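PDB 1NI3: Obg-like ATPase 1, which hydrolyses ATP, and GTP less efficiently, with magnesium as cofactor, and negatively regulates the G2/M transition of the cell cycle. Local coordinates for residues A[308-313]-A[321-326]; A[347-352]-A[375-380]; A[81-86]-A[315-320]. One frame throughout, in Å; residues are numbered along the deposited sequence.

Contact 1. Residues A[308-313]-A[321-326]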
loop_
_atom_site.group_PDB
_atom_site.type_symbol
_atom_site.label_atom_id
_atom_site.label_comp_id
_atom_site.label_asym_id
_atom_site.label_seq_id
_atom_site.Cartn_x
_atom_site.Cartn_y
_atom_site.Cartn_z
ATOM N N ILE A 308 -1.183 4.859 9.551
ATOM C CA ILE A 308 -0.889 4.524 10.936
ATOM C C ILE A 308 -2.264 4.297 11.559
ATOM O O ILE A 308 -3.284 4.412 10.877
ATOM C CB ILE A 308 -0.238 5.698 11.692
ATOM C CG1 ILE A 308 -1.174 6.911 11.675
ATOM C CG2 ILE A 308 1.084 6.063 11.070
ATOM C CD1 ILE A 308 -0.802 7.996 12.670
ATOM N N ASN A 309 -2.306 3.997 12.851
ATOM C CA ASN A 309 -3.590 3.765 13.488
ATOM C C ASN A 309 -3.571 4.086 14.968
ATOM O O ASN A 309 -2.517 4.262 15.582
ATOM C CB ASN A 309 -3.969 2.301 13.333
ATOM C CG ASN A 309 -3.039 1.392 14.106
ATOM O OD1 ASN A 309 -1.829 1.617 14.140
ATOM N ND2 ASN A 309 -3.592 0.363 14.730
ATOM N N TYR A 310 -4.765 4.166 15.531
ATOM C CA TYR A 310 -4.918 4.391 16.951
ATOM C C TYR A 310 -6.053 3.433 17.308
ATOM O O TYR A 310 -6.752 2.956 16.412
ATOM C CB TYR A 310 -5.290 5.847 17.250
ATOM C CG TYR A 310 -6.689 6.267 16.876
ATOM C CD1 TYR A 310 -6.956 6.908 15.667
ATOM C CD2 TYR A 310 -7.748 6.061 17.759
ATOM C CE1 TYR A 310 -8.245 7.340 15.358
ATOM C CE2 TYR A 310 -9.030 6.482 17.454
ATOM C CZ TYR A 310 -9.271 7.123 16.257
ATOM O OH TYR A 310 -10.538 7.561 15.979
ATOM N N PHE A 311 -6.239 3.116 18.587
ATOM C CA PHE A 311 -7.298 2.176 18.952
ATOM C C PHE A 311 -8.358 2.790 19.834
ATOM O O PHE A 311 -8.229 3.914 20.294
ATOM C CB PHE A 311 -6.732 0.969 19.707
ATOM C CG PHE A 311 -5.465 0.431 19.135
ATOM C CD1 PHE A 311 -4.240 0.939 19.535
ATOM C CD2 PHE A 311 -5.495 -0.577 18.178
ATOM C CE1 PHE A 311 -3.064 0.448 18.992
ATOM C CE2 PHE A 311 -4.323 -1.072 17.630
ATOM C CZ PHE A 311 -3.103 -0.557 18.038
ATOM N N THR A 312 -9.425 2.032 20.043
ATOM C CA THR A 312 -10.496 2.438 20.938
ATOM C C THR A 312 -10.808 1.156 21.686
ATOM O O THR A 312 -11.515 0.282 21.185
ATOM C CB THR A 312 -11.752 2.974 20.208
ATOM O OG1 THR A 312 -12.310 1.961 19.373
ATOM C CG2 THR A 312 -11.408 4.192 19.376
ATOM N N CYS A 313 -10.236 1.031 22.880
ATOM C CA CYS A 313 -10.418 -0.164 23.701
ATOM C C CYS A 313 -11.567 -0.057 24.698
ATOM O O CYS A 313 -11.944 1.027 25.143
ATOM C CB CYS A 313 -9.125 -0.450 24.441
ATOM S SG CYS A 313 -7.714 -0.355 23.350
ATOM N N TRP A 321 -8.277 1.863 14.322
ATOM C CA TRP A 321 -8.758 2.762 13.279
ATOM C C TRP A 321 -7.628 3.302 12.410
ATOM O O TRP A 321 -6.654 3.852 12.915
ATOM C CB TRP A 321 -9.535 3.921 13.907
ATOM C CG TRP A 321 -10.607 3.468 14.853
ATOM C CD1 TRP A 321 -10.446 3.054 16.149
ATOM C CD2 TRP A 321 -11.994 3.285 14.543
ATOM N NE1 TRP A 321 -11.648 2.615 16.658
ATOM C CE2 TRP A 321 -12.609 2.748 15.699
ATOM C CE3 TRP A 321 -12.771 3.513 13.402
ATOM C CZ2 TRP A 321 -13.970 2.444 15.742
ATOM C CZ3 TRP A 321 -14.130 3.205 13.449
ATOM C CH2 TRP A 321 -14.713 2.675 14.617
ATOM N N THR A 322 -7.752 3.149 11.098
ATOM C CA THR A 322 -6.699 3.638 10.220
ATOM C C THR A 322 -6.753 5.144 9.987
ATOM O O THR A 322 -7.809 5.698 9.705
ATOM C CB THR A 322 -6.749 2.952 8.854
ATOM O OG1 THR A 322 -6.427 1.566 9.002
ATOM C CG2 THR A 322 -5.761 3.600 7.894
ATOM N N ILE A 323 -5.608 5.807 10.102
ATOM C CA ILE A 323 -5.551 7.246 9.858
ATOM C C ILE A 323 -4.245 7.604 9.138
ATOM O O ILE A 323 -3.327 6.790 9.069
ATOM C CB ILE A 323 -5.674 8.064 11.180
ATOM C CG1 ILE A 323 -4.558 7.670 12.141
ATOM C CG2 ILE A 323 -7.040 7.850 11.805
ATOM C CD1 ILE A 323 -4.119 8.810 13.033
ATOM N N ARG A 324 -4.157 8.816 8.600
ATOM C CA ARG A 324 -2.943 9.215 7.899
ATOM C C ARG A 324 -1.854 9.690 8.839
ATOM O O ARG A 324 -2.121 10.389 9.820
ATOM C CB ARG A 324 -3.244 10.293 6.855
ATOM C CG ARG A 324 -3.808 9.737 5.568
ATOM C CD ARG A 324 -2.752 8.959 4.809
ATOM N NE ARG A 324 -1.944 9.816 3.940
ATOM C CZ ARG A 324 -2.367 10.284 2.766
ATOM N NH1 ARG A 324 -3.588 9.980 2.317
ATOM N NH2 ARG A 324 -1.573 11.058 2.035
ATOM N N LYS A 325 -0.624 9.306 8.510
ATOM C CA LYS A 325 0.560 9.630 9.294
ATOM C C LYS A 325 0.549 10.970 10.016
ATOM O O LYS A 325 1.152 11.100 11.074
ATOM C CB LYS A 325 1.808 9.557 8.410
ATOM C CG LYS A 325 2.813 8.482 8.821
ATOM C CD LYS A 325 4.081 9.066 9.451
ATOM C CE LYS A 325 3.842 9.677 10.837
ATOM N NZ LYS A 325 5.047 10.389 11.392
ATOM N N GLY A 326 -0.120 11.975 9.469
ATOM C CA GLY A 326 -0.107 13.252 10.162
ATOM C C GLY A 326 -1.464 13.778 10.565
ATOM O O GLY A 326 -1.640 14.980 10.747
#
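CG1 of Ile308 (chi1 59°) and CG of Tyr310 (chi1 72°) each sit between their own backbone N and carbonyl carbon, which brings the ends of both side chains nearer strand 321-324. Ile323 is turned the same way, and its CD1 lies 3.4 Å from CD1 of Ile308. On the other branch, CG2 of Ile308 rests 3.7 Å from CG of Lys325.

The Tyr310 ring sits beside Trp321 and Ile323. CB of Trp321 lies over one face of the Tyr310 ring, offset toward the rim and 3.9 Å from CE1 of Tyr310, and makes a CH-pi contact. CG2 of Ile323 meets the ring edge, also at CE1. The five-membered ring of Trp321 is nearly parallel to the Tyr310 ring but slid aside, so the two hardly overlap. The indole N-H finds its acceptor on strand 308-312: NE1 of Trp321 donates to OG1 of Thr312 at 2.9 Å. This bond is fairly straight (166°) and lies in the indole plane.

The backbones form an antiparallel beta hairpin within the TGS domain. Ile308 and Ile323 are a hydrogen-bonded pair, closed by Ile323 N to Ile308 O at 2.8 Å. Tyr310 and Trp321 form the next such pair, with Trp321 N to Tyr310 O at 2.8 Å. Asn309 and Thr322, between them, are the non-hydrogen-bonded pair and point to the other face. Helix 329-336 packs against Tyr310 and Trp321, and Ala332 O accepts a bond from Tyr310 OH.

One face of the hairpin is thus mainly apolar and aromatic, and two polar groups on it, Trp321 NE1 and Tyr310 OH, have partners. The bond to Thr312 helps to set the rotation of the indole, while the tyrosine hydroxyl ties the hairpin to the helix that packs on it.

Contact 2. Residues A[347-352]-A[375-380]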
loop_
_atom_site.group_PDB
_atom_site.type_symbol
_atom_site.label_atom_id
_atom_site.label_comp_id
_atom_site.label_asym_id
_atom_site.label_seq_id
_atom_site.Cartn_x
_atom_site.Cartn_y
_atom_site.Cartn_z
ATOM N N GLY A 347 -10.070 15.607 23.494
ATOM C CA GLY A 347 -10.180 14.167 23.419
ATOM C C GLY A 347 -9.235 13.589 24.449
ATOM O O GLY A 347 -8.292 14.259 24.879
ATOM N N GLU A 348 -9.486 12.345 24.844
ATOM C CA GLU A 348 -8.659 11.660 25.829
ATOM C C GLU A 348 -7.763 10.612 25.187
ATOM O O GLU A 348 -8.238 9.582 24.711
ATOM C CB GLU A 348 -9.555 11.035 26.908
ATOM C CG GLU A 348 -9.918 12.003 28.028
ATOM C CD GLU A 348 -11.350 11.860 28.493
ATOM O OE1 GLU A 348 -11.747 10.748 28.899
ATOM O OE2 GLU A 348 -12.080 12.873 28.460
ATOM N N ILE A 349 -6.463 10.898 25.187
ATOM C CA ILE A 349 -5.450 10.022 24.604
ATOM C C ILE A 349 -4.660 9.281 25.671
ATOM O O ILE A 349 -4.476 9.772 26.783
ATOM C CB ILE A 349 -4.454 10.825 23.718
ATOM C CG1 ILE A 349 -4.927 10.819 22.266
ATOM C CG2 ILE A 349 -3.050 10.245 23.816
ATOM C CD1 ILE A 349 -6.268 11.495 22.047
HETATM N N MSE A 350 -4.171 8.103 25.314
HETATM C CA MSE A 350 -3.412 7.296 26.246
HETATM C C MSE A 350 -2.391 6.512 25.408
HETATM O O MSE A 350 -2.671 5.418 24.927
HETATM C CB MSE A 350 -4.407 6.397 26.995
HETATM C CG MSE A 350 -3.843 5.529 28.100
HETATM SE SE MSE A 350 -5.230 4.687 29.213
HETATM C CE MSE A 350 -6.680 4.501 27.935
ATOM N N HIS A 351 -1.217 7.114 25.215
ATOM C CA HIS A 351 -0.141 6.518 24.421
ATOM C C HIS A 351 0.045 5.054 24.745
ATOM O O HIS A 351 0.143 4.675 25.908
ATOM C CB HIS A 351 1.184 7.261 24.638
ATOM C CG HIS A 351 1.165 8.675 24.156
ATOM N ND1 HIS A 351 0.074 9.238 23.537
ATOM C CD2 HIS A 351 2.117 9.648 24.196
ATOM C CE1 HIS A 351 0.344 10.492 23.215
ATOM N NE2 HIS A 351 1.580 10.760 23.608
ATOM N N TYR A 352 0.111 4.234 23.703
ATOM C CA TYR A 352 0.265 2.799 23.873
ATOM C C TYR A 352 1.336 2.448 24.904
ATOM O O TYR A 352 1.112 1.599 25.776
ATOM C CB TYR A 352 0.613 2.147 22.540
ATOM C CG TYR A 352 0.860 0.672 22.669
ATOM C CD1 TYR A 352 -0.190 -0.219 22.920
ATOM C CD2 TYR A 352 2.153 0.164 22.586
ATOM C CE1 TYR A 352 0.053 -1.589 23.087
ATOM C CE2 TYR A 352 2.402 -1.192 22.754
ATOM C CZ TYR A 352 1.347 -2.065 23.004
ATOM O OH TYR A 352 1.608 -3.406 23.188
ATOM N N LYS A 375 -7.672 20.290 19.658
ATOM C CA LYS A 375 -7.705 20.310 18.204
ATOM C C LYS A 375 -6.337 20.265 17.535
ATOM O O LYS A 375 -6.192 19.667 16.476
ATOM C CB LYS A 375 -8.491 21.530 17.719
ATOM C CG LYS A 375 -9.972 21.454 18.065
ATOM C CD LYS A 375 -10.740 22.713 17.674
ATOM C CE LYS A 375 -10.504 23.859 18.656
ATOM N NZ LYS A 375 -11.331 25.063 18.334
ATOM N N GLU A 376 -5.331 20.882 18.143
ATOM C CA GLU A 376 -4.010 20.883 17.531
ATOM C C GLU A 376 -3.130 19.737 17.984
ATOM O O GLU A 376 -2.007 19.948 18.437
ATOM C CB GLU A 376 -3.293 22.207 17.792
ATOM C CG GLU A 376 -3.982 23.410 17.170
ATOM C CD GLU A 376 -4.437 23.152 15.747
ATOM O OE1 GLU A 376 -3.680 22.514 14.978
ATOM O OE2 GLU A 376 -5.547 23.601 15.391
ATOM N N TYR A 377 -3.638 18.517 17.864
ATOM C CA TYR A 377 -2.866 17.344 18.257
ATOM C C TYR A 377 -2.805 16.307 17.152
ATOM O O TYR A 377 -3.834 15.800 16.704
ATOM C CB TYR A 377 -3.456 16.680 19.505
ATOM C CG TYR A 377 -2.753 15.385 19.867
ATOM C CD1 TYR A 377 -1.461 15.398 20.393
ATOM C CD2 TYR A 377 -3.360 14.141 19.644
ATOM C CE1 TYR A 377 -0.790 14.216 20.686
ATOM C CE2 TYR A 377 -2.682 12.946 19.932
ATOM C CZ TYR A 377 -1.395 12.996 20.453
ATOM O OH TYR A 377 -0.697 11.835 20.725
ATOM N N VAL A 378 -1.590 15.991 16.719
ATOM C CA VAL A 378 -1.408 14.977 15.695
ATOM C C VAL A 378 -1.322 13.646 16.420
ATOM O O VAL A 378 -0.467 13.456 17.289
ATOM C CB VAL A 378 -0.122 15.203 14.869
ATOM C CG1 VAL A 378 -0.321 16.360 13.911
ATOM C CG2 VAL A 378 1.046 15.479 15.798
HETATM N N MSE A 379 -2.230 12.738 16.070
HETATM C CA MSE A 379 -2.285 11.418 16.687
HETATM C C MSE A 379 -0.938 10.716 16.605
HETATM O O MSE A 379 -0.117 11.000 15.730
HETATM C CB MSE A 379 -3.347 10.558 15.995
HETATM C CG MSE A 379 -4.737 11.160 15.978
HETATM SE SE MSE A 379 -5.490 11.307 17.759
HETATM C CE MSE A 379 -6.374 9.588 17.898
ATOM N N GLU A 380 -0.712 9.797 17.528
ATOM C CA GLU A 380 0.528 9.055 17.534
ATOM C C GLU A 380 0.198 7.577 17.370
ATOM O O GLU A 380 -0.698 7.039 18.026
ATOM C CB GLU A 380 1.281 9.321 18.833
ATOM C CG GLU A 380 1.673 10.791 18.987
ATOM C CD GLU A 380 2.330 11.100 20.315
ATOM O OE1 GLU A 380 3.327 10.436 20.669
ATOM O OE2 GLU A 380 1.840 12.018 21.007
#
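Three flat groups converge here: the His351 imidazole, the Tyr377 phenol and the Glu380 carboxylate. The histidine and tyrosine rings approach from opposite directions and meet obliquely, through CE1 of His351 and the hydroxyl of Tyr377. The carboxylate also comes to the imidazole obliquely, with its plane turned 66° from that of the ring. Its OE2 is 2.9 Å from NE2 of His351, but the angle is poor for a hydrogen bond, so the two make a close polar approach. The negative charge of Glu380 would probably favour the protonated form of the imidazole. Beside the phenol, also at a slant, CG1 of Ile349 lies 3.9 Å from CE2 of Tyr377.

Tyr377 and Glu380 belong to the same loop. The Tyr377 hydroxyl is 2.6 Å from OE2 of Glu380 and is hydrogen-bonded to OD2 of Asp383. CG of Tyr377 is anti to the backbone N (chi1 175°), and this directs the ring toward strand 347-350. Glu380 runs extended beyond CG, which carries its carboxylate to the imidazole.

The contact lies in the TGS domain, which has a ubiquitin-like fold. Strand 346-350 is the central strand of a small antiparallel sheet, between 372-374 and 384-386. Residues 375-380 lie in the loop between those two outer strands. His351 stands at the N-cap position of the helix that follows the central strand.

Ile349 points to the loop from the sheet. Its CD1 reaches the selenium of Met379, a selenomethionine, at 4.4 Å. Both residues are buried. The Met379 side chain also packs on Ala329 and Ala332 of helix 329-336, and on Ala385 of the outer strand 384-386.

Contact 3. Residues A[81-86]-A[315-320]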
loop_
_atom_site.group_PDB
_atom_site.type_symbol
_atom_site.label_atom_id
_atom_site.label_comp_id
_atom_site.label_asym_id
_atom_site.label_seq_id
_atom_site.Cartn_x
_atom_site.Cartn_y
_atom_site.Cartn_z
ATOM N N SER A 81 -15.635 -8.273 21.186
ATOM C CA SER A 81 -15.337 -8.025 19.792
ATOM C C SER A 81 -13.958 -7.441 19.552
ATOM O O SER A 81 -13.524 -6.544 20.277
ATOM C CB SER A 81 -16.397 -7.081 19.227
ATOM O OG SER A 81 -15.941 -6.437 18.049
ATOM N N ARG A 82 -13.276 -7.942 18.527
ATOM C CA ARG A 82 -11.948 -7.446 18.189
ATOM C C ARG A 82 -11.944 -7.147 16.705
ATOM O O ARG A 82 -12.132 -8.046 15.887
ATOM C CB ARG A 82 -10.885 -8.503 18.470
ATOM C CG ARG A 82 -11.047 -9.196 19.798
ATOM C CD ARG A 82 -9.960 -10.235 19.982
ATOM N NE ARG A 82 -9.970 -10.782 21.333
ATOM C CZ ARG A 82 -8.978 -11.500 21.854
ATOM N NH1 ARG A 82 -7.888 -11.764 21.141
ATOM N NH2 ARG A 82 -9.070 -11.957 23.093
ATOM N N VAL A 83 -11.744 -5.885 16.352
ATOM C CA VAL A 83 -11.705 -5.505 14.954
ATOM C C VAL A 83 -10.349 -4.908 14.610
ATOM O O VAL A 83 -10.004 -3.806 15.046
ATOM C CB VAL A 83 -12.799 -4.479 14.617
ATOM C CG1 VAL A 83 -12.793 -4.207 13.118
ATOM C CG2 VAL A 83 -14.150 -4.998 15.072
ATOM N N PRO A 84 -9.555 -5.642 13.825
ATOM C CA PRO A 84 -8.226 -5.212 13.401
ATOM C C PRO A 84 -8.322 -4.167 12.314
ATOM O O PRO A 84 -9.405 -3.851 11.839
ATOM C CB PRO A 84 -7.605 -6.500 12.886
ATOM C CG PRO A 84 -8.775 -7.186 12.270
ATOM C CD PRO A 84 -9.833 -7.004 13.335
ATOM N N ALA A 85 -7.178 -3.627 11.923
ATOM C CA ALA A 85 -7.144 -2.634 10.863
ATOM C C ALA A 85 -7.227 -3.439 9.574
ATOM O O ALA A 85 -7.155 -4.668 9.605
ATOM C CB ALA A 85 -5.839 -1.859 10.920
ATOM N N PHE A 86 -7.377 -2.766 8.441
ATOM C CA PHE A 86 -7.450 -3.492 7.188
ATOM C C PHE A 86 -6.771 -2.817 6.018
ATOM O O PHE A 86 -6.902 -1.604 5.833
ATOM C CB PHE A 86 -8.904 -3.778 6.824
ATOM C CG PHE A 86 -9.548 -4.790 7.719
ATOM C CD1 PHE A 86 -10.325 -4.400 8.797
ATOM C CD2 PHE A 86 -9.342 -6.149 7.509
ATOM C CE1 PHE A 86 -10.901 -5.353 9.656
ATOM C CE2 PHE A 86 -9.913 -7.106 8.364
ATOM C CZ PHE A 86 -10.692 -6.704 9.438
ATOM N N GLU A 315 -14.088 -3.050 27.393
ATOM C CA GLU A 315 -14.525 -4.405 27.690
ATOM C C GLU A 315 -15.419 -4.966 26.598
ATOM O O GLU A 315 -15.429 -6.168 26.350
ATOM C CB GLU A 315 -15.232 -4.443 29.051
ATOM C CG GLU A 315 -14.382 -3.905 30.205
ATOM C CD GLU A 315 -13.088 -4.687 30.425
ATOM O OE1 GLU A 315 -13.164 -5.917 30.652
ATOM O OE2 GLU A 315 -11.996 -4.072 30.376
ATOM N N ASP A 316 -16.174 -4.098 25.940
ATOM C CA ASP A 316 -17.035 -4.568 24.862
ATOM C C ASP A 316 -16.262 -4.782 23.570
ATOM O O ASP A 316 -16.319 -5.857 22.971
ATOM C CB ASP A 316 -18.191 -3.599 24.598
ATOM C CG ASP A 316 -19.406 -3.888 25.466
ATOM O OD1 ASP A 316 -19.820 -5.070 25.534
ATOM O OD2 ASP A 316 -19.947 -2.934 26.075
ATOM N N GLU A 317 -15.518 -3.773 23.137
ATOM C CA GLU A 317 -14.779 -3.920 21.893
ATOM C C GLU A 317 -13.439 -3.209 21.837
ATOM O O GLU A 317 -13.205 -2.207 22.505
ATOM C CB GLU A 317 -15.656 -3.431 20.740
ATOM C CG GLU A 317 -15.066 -3.606 19.356
ATOM C CD GLU A 317 -15.873 -2.875 18.296
ATOM O OE1 GLU A 317 -15.763 -1.628 18.211
ATOM O OE2 GLU A 317 -16.635 -3.548 17.570
ATOM N N VAL A 318 -12.560 -3.754 21.014
ATOM C CA VAL A 318 -11.250 -3.180 20.802
ATOM C C VAL A 318 -11.083 -3.056 19.297
ATOM O O VAL A 318 -11.010 -4.066 18.594
ATOM C CB VAL A 318 -10.158 -4.090 21.370
ATOM C CG1 VAL A 318 -8.792 -3.571 20.964
ATOM C CG2 VAL A 318 -10.295 -4.163 22.871
ATOM N N ARG A 319 -11.037 -1.825 18.802
ATOM C CA ARG A 319 -10.894 -1.623 17.374
ATOM C C ARG A 319 -9.772 -0.676 16.951
ATOM O O ARG A 319 -9.583 0.400 17.525
ATOM C CB ARG A 319 -12.206 -1.128 16.788
ATOM C CG ARG A 319 -12.115 -0.822 15.317
ATOM C CD ARG A 319 -13.484 -0.633 14.722
ATOM N NE ARG A 319 -13.426 -0.378 13.287
ATOM C CZ ARG A 319 -14.505 -0.191 12.539
ATOM N NH1 ARG A 319 -15.701 -0.238 13.107
ATOM N NH2 ARG A 319 -14.395 0.040 11.236
ATOM N N SER A 320 -9.042 -1.089 15.918
ATOM C CA SER A 320 -7.933 -0.308 15.368
ATOM C C SER A 320 -8.460 0.555 14.226
ATOM O O SER A 320 -9.014 0.039 13.265
ATOM C CB SER A 320 -6.855 -1.245 14.827
ATOM O OG SER A 320 -5.795 -0.517 14.268
#
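Strands 81-83 and 317-320 run parallel, 1° apart in direction and with axes 4.8 Å from each other at the closest. Ser81 pairs with Glu317, Arg82 with Val318 and Val83 with Arg319. The strands exchange backbone bonds of the parallel kind. Val83 N donates to Val318 O, and Val83 O accepts from Ser320 N, both at 3.0 Å.

Ser81, Val83, Glu317 and Arg319 share one face. OG of Ser81 donates to OE2 of Glu317 at 3.0 Å. OE2 accepts through its anti lone pair, the one away from the other carboxylate oxygen. OG is anti to the backbone N of Ser81 (chi1 160°), which brings it alongside the glutamate. An alanine in place of this glutamate would take away the carboxylate, and the Ser81 hydroxyl would probably lose this acceptor and be freer to turn. Val83 lies side by side with the extended Arg319. Its CB is 3.8 Å from CG of Arg319, and its CG1 sits over one face of the guanidinium. Beyond them, CB of Ala85 is 3.6 Å from OG of Ser320, a hydroxyl bonded to Asn309.

On the other face Arg82 forms a salt bridge with Glu75 of helix 68-77. The contact joins the G domain to the TGS domain by a shared sheet. Four backbone hydrogen bonds carry the sheet across the join, and the Ser81 hydroxyl adds a side-chain bond.

Overall arrangement
Along the chain, residues 81-86 come first, in the G domain. The other five segments lie in the TGS domain. Contacts 1 and 3 both use strand 317-324 and belong to one mixed sheet. That strand has 307-312 on one side and 81-90 on the other, so the TGS hairpin extends the sheet of the G domain. Their centres are about 12 Å apart. Contact 2 lies in a separate three-stranded sheet, with its centre about 10 Å from that of contact 1. Met379 bridges them by packing on Tyr310 and Ile323. Contacts 2 and 3 do not touch; their centres are about 18 Å apart. Contact 1 thus lies between the interdomain join and contact 2, and touches both.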